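Local coordinates for glycerol dehydratase (Clostridium butyricum, PDB 1R9D), which probably acts as a B12-independent, glycyl-radical lyase that dehydrates glycerol, which is bound in this crystal form, at residues 339-353 and 373-385. Sequence-based numbering, arbitrary orientation.
Sequences YQNLIVGGQNSEGKD and QPSLSVRIWNKTP
Trp381 and Gln347 meet through similar first torsions: each has CG between its own backbone N and carbonyl carbon (chi1 69° and 55°), which lays Gln347 over one face of the indole. Gln347 CB sits 4.1 Å from the centroid of the six-membered ring, close to its normal, a CH-pi contact; the extended chain then carries the amide on across the same face toward CE3, where its main polar partner is Asp408. At the ring edge Trp381 NE1 donates to Asp353 OD1 at 3.0 Å, nearly straight (N-H...O 171°) and in the ring plane. The carboxylate is almost coplanar with the indole and accepts on its anti lone pair, while Asp353 OD2 is hydrogen-bonded to Thr355 OG1. At the other end, Gln373, bent at chi2, delivers OE1 to both N and NE2 of Gln340, each 2.9 Å away. Both donors lie in the carbonyl plane, on lone pairs, and the two amides are nearly coplanar. Gln340 OE1 is held by His271.

Between these ends, strands 341-344 and 375-380 pair in parallel: Leu342 N donates to Ser375 O, Ser377 N to Leu342 O, Val344 N to Ser377 O and Arg379 N to Val344 O. Ser377 OG adds a bond to Asn341 OD1 (2.9 Å). Ile343 CD1 packs against Arg379 CG, and the guanidinium, with Gln347 N over one face, continues to a salt bridge with Asp408.

The pair forms a beta-alpha-beta crossover through helix 357-369, consistent with the barrel core of glycyl radical enzymes, and Tyr339 reaches the bound glycerol. Leu342, Val344, Leu376 and Val378 share one sheet face; Val344, Leu376 and Val378 pack on helices 357-369 and 386-397, while strand 404-407 continues the sheet beside 375-380.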
# COMPACT_ATOMS: atom_id res chain seq x y z
N TYR A 339 18.32 4.16 -25.60
CA TYR A 339 17.93 2.83 -26.08
C TYR A 339 16.50 2.69 -26.62
O TYR A 339 15.79 1.76 -26.27
CB TYR A 339 18.11 1.80 -24.95
CG TYR A 339 19.46 1.85 -24.26
CD1 TYR A 339 19.65 2.61 -23.11
CD2 TYR A 339 20.54 1.12 -24.76
CE1 TYR A 339 20.88 2.66 -22.48
CE2 TYR A 339 21.78 1.16 -24.13
CZ TYR A 339 21.95 1.93 -22.99
OH TYR A 339 23.18 1.97 -22.37
N GLN A 340 16.09 3.61 -27.49
CA GLN A 340 14.75 3.57 -28.06
C GLN A 340 14.78 2.70 -29.31
O GLN A 340 15.05 3.18 -30.42
CB GLN A 340 14.29 4.99 -28.39
CG GLN A 340 14.36 5.92 -27.18
CD GLN A 340 14.36 7.38 -27.56
OE1 GLN A 340 13.41 8.11 -27.28
NE2 GLN A 340 15.44 7.83 -28.19
N ASN A 341 14.49 1.41 -29.15
CA ASN A 341 14.53 0.49 -30.27
C ASN A 341 13.32 0.57 -31.17
O ASN A 341 12.17 0.53 -30.72
CB ASN A 341 14.72 -0.95 -29.76
CG ASN A 341 15.35 -1.86 -30.81
OD1 ASN A 341 14.76 -2.12 -31.85
ND2 ASN A 341 16.56 -2.34 -30.53
N LEU A 342 13.59 0.70 -32.47
CA LEU A 342 12.54 0.77 -33.49
C LEU A 342 12.90 -0.32 -34.49
O LEU A 342 14.00 -0.33 -35.03
CB LEU A 342 12.55 2.16 -34.15
CG LEU A 342 11.44 2.48 -35.16
CD1 LEU A 342 11.26 4.00 -35.25
CD2 LEU A 342 11.80 1.89 -36.52
N ILE A 343 11.97 -1.23 -34.74
CA ILE A 343 12.23 -2.35 -35.64
C ILE A 343 11.31 -2.39 -36.86
O ILE A 343 10.16 -1.96 -36.78
CB ILE A 343 12.12 -3.68 -34.84
CG1 ILE A 343 12.73 -4.85 -35.62
CG2 ILE A 343 10.67 -3.97 -34.52
CD1 ILE A 343 13.14 -6.00 -34.71
N VAL A 344 11.82 -2.88 -37.98
CA VAL A 344 11.01 -2.98 -39.18
C VAL A 344 11.15 -4.35 -39.83
O VAL A 344 12.12 -5.07 -39.59
CB VAL A 344 11.34 -1.87 -40.22
CG1 VAL A 344 11.10 -0.50 -39.60
CG2 VAL A 344 12.78 -2.00 -40.71
N GLY A 345 10.16 -4.71 -40.65
CA GLY A 345 10.18 -6.00 -41.32
C GLY A 345 9.63 -7.10 -40.44
O GLY A 345 9.10 -6.84 -39.36
N GLY A 346 9.76 -8.34 -40.90
CA GLY A 346 9.26 -9.47 -40.13
C GLY A 346 7.96 -10.00 -40.69
O GLY A 346 7.59 -9.69 -41.82
N GLN A 347 7.26 -10.81 -39.91
CA GLN A 347 5.99 -11.38 -40.36
C GLN A 347 4.83 -10.85 -39.54
O GLN A 347 5.05 -10.21 -38.51
CB GLN A 347 6.06 -12.92 -40.29
CG GLN A 347 6.44 -13.47 -38.92
CD GLN A 347 6.80 -14.95 -38.96
OE1 GLN A 347 5.94 -15.81 -39.20
NE2 GLN A 347 8.07 -15.26 -38.73
N ASN A 348 3.61 -11.10 -40.00
CA ASN A 348 2.43 -10.66 -39.26
C ASN A 348 1.88 -11.83 -38.45
O ASN A 348 2.48 -12.91 -38.42
CB ASN A 348 1.35 -10.09 -40.19
CG ASN A 348 0.86 -11.10 -41.21
OD1 ASN A 348 0.86 -12.30 -40.97
ND2 ASN A 348 0.41 -10.59 -42.36
N SER A 349 0.73 -11.63 -37.82
CA SER A 349 0.11 -12.66 -36.99
C SER A 349 -0.24 -13.96 -37.70
O SER A 349 -0.30 -15.02 -37.07
CB SER A 349 -1.12 -12.11 -36.28
OG SER A 349 -0.72 -11.26 -35.22
N GLU A 350 -0.49 -13.91 -39.01
CA GLU A 350 -0.83 -15.12 -39.73
C GLU A 350 0.39 -15.78 -40.38
O GLU A 350 0.26 -16.71 -41.17
CB GLU A 350 -1.93 -14.84 -40.76
CG GLU A 350 -1.60 -13.78 -41.79
CD GLU A 350 -2.85 -13.17 -42.41
OE1 GLU A 350 -3.78 -13.94 -42.75
OE2 GLU A 350 -2.90 -11.93 -42.56
N GLY A 351 1.58 -15.29 -40.03
CA GLY A 351 2.80 -15.86 -40.57
C GLY A 351 3.15 -15.50 -42.01
O GLY A 351 3.77 -16.30 -42.71
N LYS A 352 2.75 -14.30 -42.44
CA LYS A 352 3.07 -13.83 -43.79
C LYS A 352 4.01 -12.63 -43.67
O LYS A 352 4.01 -11.94 -42.66
CB LYS A 352 1.80 -13.40 -44.53
CG LYS A 352 0.76 -14.49 -44.73
CD LYS A 352 -0.25 -14.06 -45.79
CE LYS A 352 -1.43 -15.01 -45.87
NZ LYS A 352 -2.26 -14.93 -44.64
N ASP A 353 4.80 -12.38 -44.71
CA ASP A 353 5.73 -11.26 -44.66
C ASP A 353 5.00 -9.94 -44.49
O ASP A 353 3.93 -9.74 -45.06
CB ASP A 353 6.59 -11.20 -45.91
CG ASP A 353 7.77 -10.28 -45.74
OD1 ASP A 353 8.65 -10.58 -44.91
OD2 ASP A 353 7.82 -9.23 -46.43
N GLN A 373 20.35 7.62 -32.31
CA GLN A 373 18.98 7.15 -32.17
C GLN A 373 18.17 7.37 -33.44
O GLN A 373 18.47 8.26 -34.25
CB GLN A 373 18.30 7.85 -31.00
CG GLN A 373 18.91 7.52 -29.65
CD GLN A 373 18.57 6.11 -29.21
OE1 GLN A 373 17.42 5.82 -28.88
NE2 GLN A 373 19.56 5.23 -29.21
N PRO A 374 17.13 6.54 -33.66
CA PRO A 374 16.75 5.45 -32.76
C PRO A 374 17.62 4.23 -33.02
O PRO A 374 18.35 4.18 -34.01
CB PRO A 374 15.30 5.20 -33.14
CG PRO A 374 15.32 5.43 -34.62
CD PRO A 374 16.13 6.71 -34.73
N SER A 375 17.55 3.25 -32.12
CA SER A 375 18.31 2.02 -32.29
C SER A 375 17.53 1.22 -33.32
O SER A 375 16.66 0.42 -32.97
CB SER A 375 18.39 1.27 -30.96
OG SER A 375 19.12 2.01 -29.99
N LEU A 376 17.82 1.48 -34.59
CA LEU A 376 17.13 0.82 -35.70
C LEU A 376 17.47 -0.66 -35.80
O LEU A 376 18.63 -1.05 -35.72
CB LEU A 376 17.47 1.53 -37.02
CG LEU A 376 16.75 1.03 -38.27
CD1 LEU A 376 15.24 1.13 -38.09
CD2 LEU A 376 17.19 1.85 -39.47
N SER A 377 16.44 -1.47 -36.02
CA SER A 377 16.58 -2.91 -36.10
C SER A 377 15.72 -3.50 -37.20
O SER A 377 14.80 -2.86 -37.69
CB SER A 377 16.15 -3.53 -34.76
OG SER A 377 16.88 -2.97 -33.68
N VAL A 378 16.03 -4.74 -37.59
CA VAL A 378 15.24 -5.41 -38.61
C VAL A 378 14.99 -6.86 -38.18
O VAL A 378 15.84 -7.49 -37.56
CB VAL A 378 15.94 -5.42 -40.01
CG1 VAL A 378 16.22 -3.99 -40.47
CG2 VAL A 378 17.23 -6.23 -39.95
N ARG A 379 13.80 -7.37 -38.49
CA ARG A 379 13.47 -8.75 -38.16
C ARG A 379 13.75 -9.56 -39.42
O ARG A 379 13.49 -9.09 -40.53
CB ARG A 379 11.99 -8.87 -37.77
CG ARG A 379 11.71 -8.46 -36.34
CD ARG A 379 10.23 -8.53 -36.01
NE ARG A 379 9.65 -9.82 -36.40
CZ ARG A 379 8.40 -10.19 -36.12
NH1 ARG A 379 7.61 -9.38 -35.43
NH2 ARG A 379 7.95 -11.37 -36.54
N ILE A 380 14.30 -10.76 -39.25
CA ILE A 380 14.63 -11.63 -40.36
C ILE A 380 13.98 -12.99 -40.12
O ILE A 380 13.99 -13.49 -39.00
CB ILE A 380 16.17 -11.83 -40.46
CG1 ILE A 380 16.86 -10.49 -40.70
CG2 ILE A 380 16.51 -12.83 -41.57
CD1 ILE A 380 16.48 -9.81 -42.01
N TRP A 381 13.40 -13.58 -41.16
CA TRP A 381 12.81 -14.90 -41.03
C TRP A 381 13.02 -15.69 -42.32
O TRP A 381 13.60 -15.18 -43.27
CB TRP A 381 11.32 -14.82 -40.64
CG TRP A 381 10.38 -14.29 -41.68
CD1 TRP A 381 10.38 -13.03 -42.23
CD2 TRP A 381 9.26 -14.98 -42.24
NE1 TRP A 381 9.31 -12.90 -43.09
CE2 TRP A 381 8.61 -14.08 -43.11
CE3 TRP A 381 8.74 -16.27 -42.08
CZ2 TRP A 381 7.45 -14.43 -43.82
CZ3 TRP A 381 7.59 -16.62 -42.79
CH2 TRP A 381 6.96 -15.70 -43.65
N ASN A 382 12.56 -16.94 -42.35
CA ASN A 382 12.77 -17.77 -43.53
C ASN A 382 12.32 -17.16 -44.86
O ASN A 382 12.94 -17.40 -45.89
CB ASN A 382 12.09 -19.14 -43.36
CG ASN A 382 12.90 -20.08 -42.47
OD1 ASN A 382 12.62 -21.29 -42.41
ND2 ASN A 382 13.89 -19.55 -41.78
N LYS A 383 11.24 -16.38 -44.83
CA LYS A 383 10.72 -15.78 -46.05
C LYS A 383 10.99 -14.29 -46.23
O LYS A 383 10.27 -13.61 -46.96
CB LYS A 383 9.22 -16.05 -46.17
CG LYS A 383 8.88 -17.53 -46.36
CD LYS A 383 7.38 -17.73 -46.49
CE LYS A 383 7.05 -18.51 -47.75
NZ LYS A 383 7.50 -17.82 -48.99
N THR A 384 12.03 -13.78 -45.57
CA THR A 384 12.39 -12.37 -45.72
C THR A 384 12.72 -12.13 -47.19
O THR A 384 13.49 -12.89 -47.78
CB THR A 384 13.63 -12.02 -44.88
OG1 THR A 384 13.30 -12.11 -43.49
CG2 THR A 384 14.14 -10.62 -45.21
N PRO A 385 12.15 -11.08 -47.80
CA PRO A 385 12.44 -10.80 -49.22
C PRO A 385 13.93 -10.51 -49.38
O PRO A 385 14.52 -9.81 -48.56
CB PRO A 385 11.59 -9.57 -49.51
CG PRO A 385 10.44 -9.70 -48.55
CD PRO A 385 11.14 -10.14 -47.28
O HOH W 1 12.16 -9.95 -42.59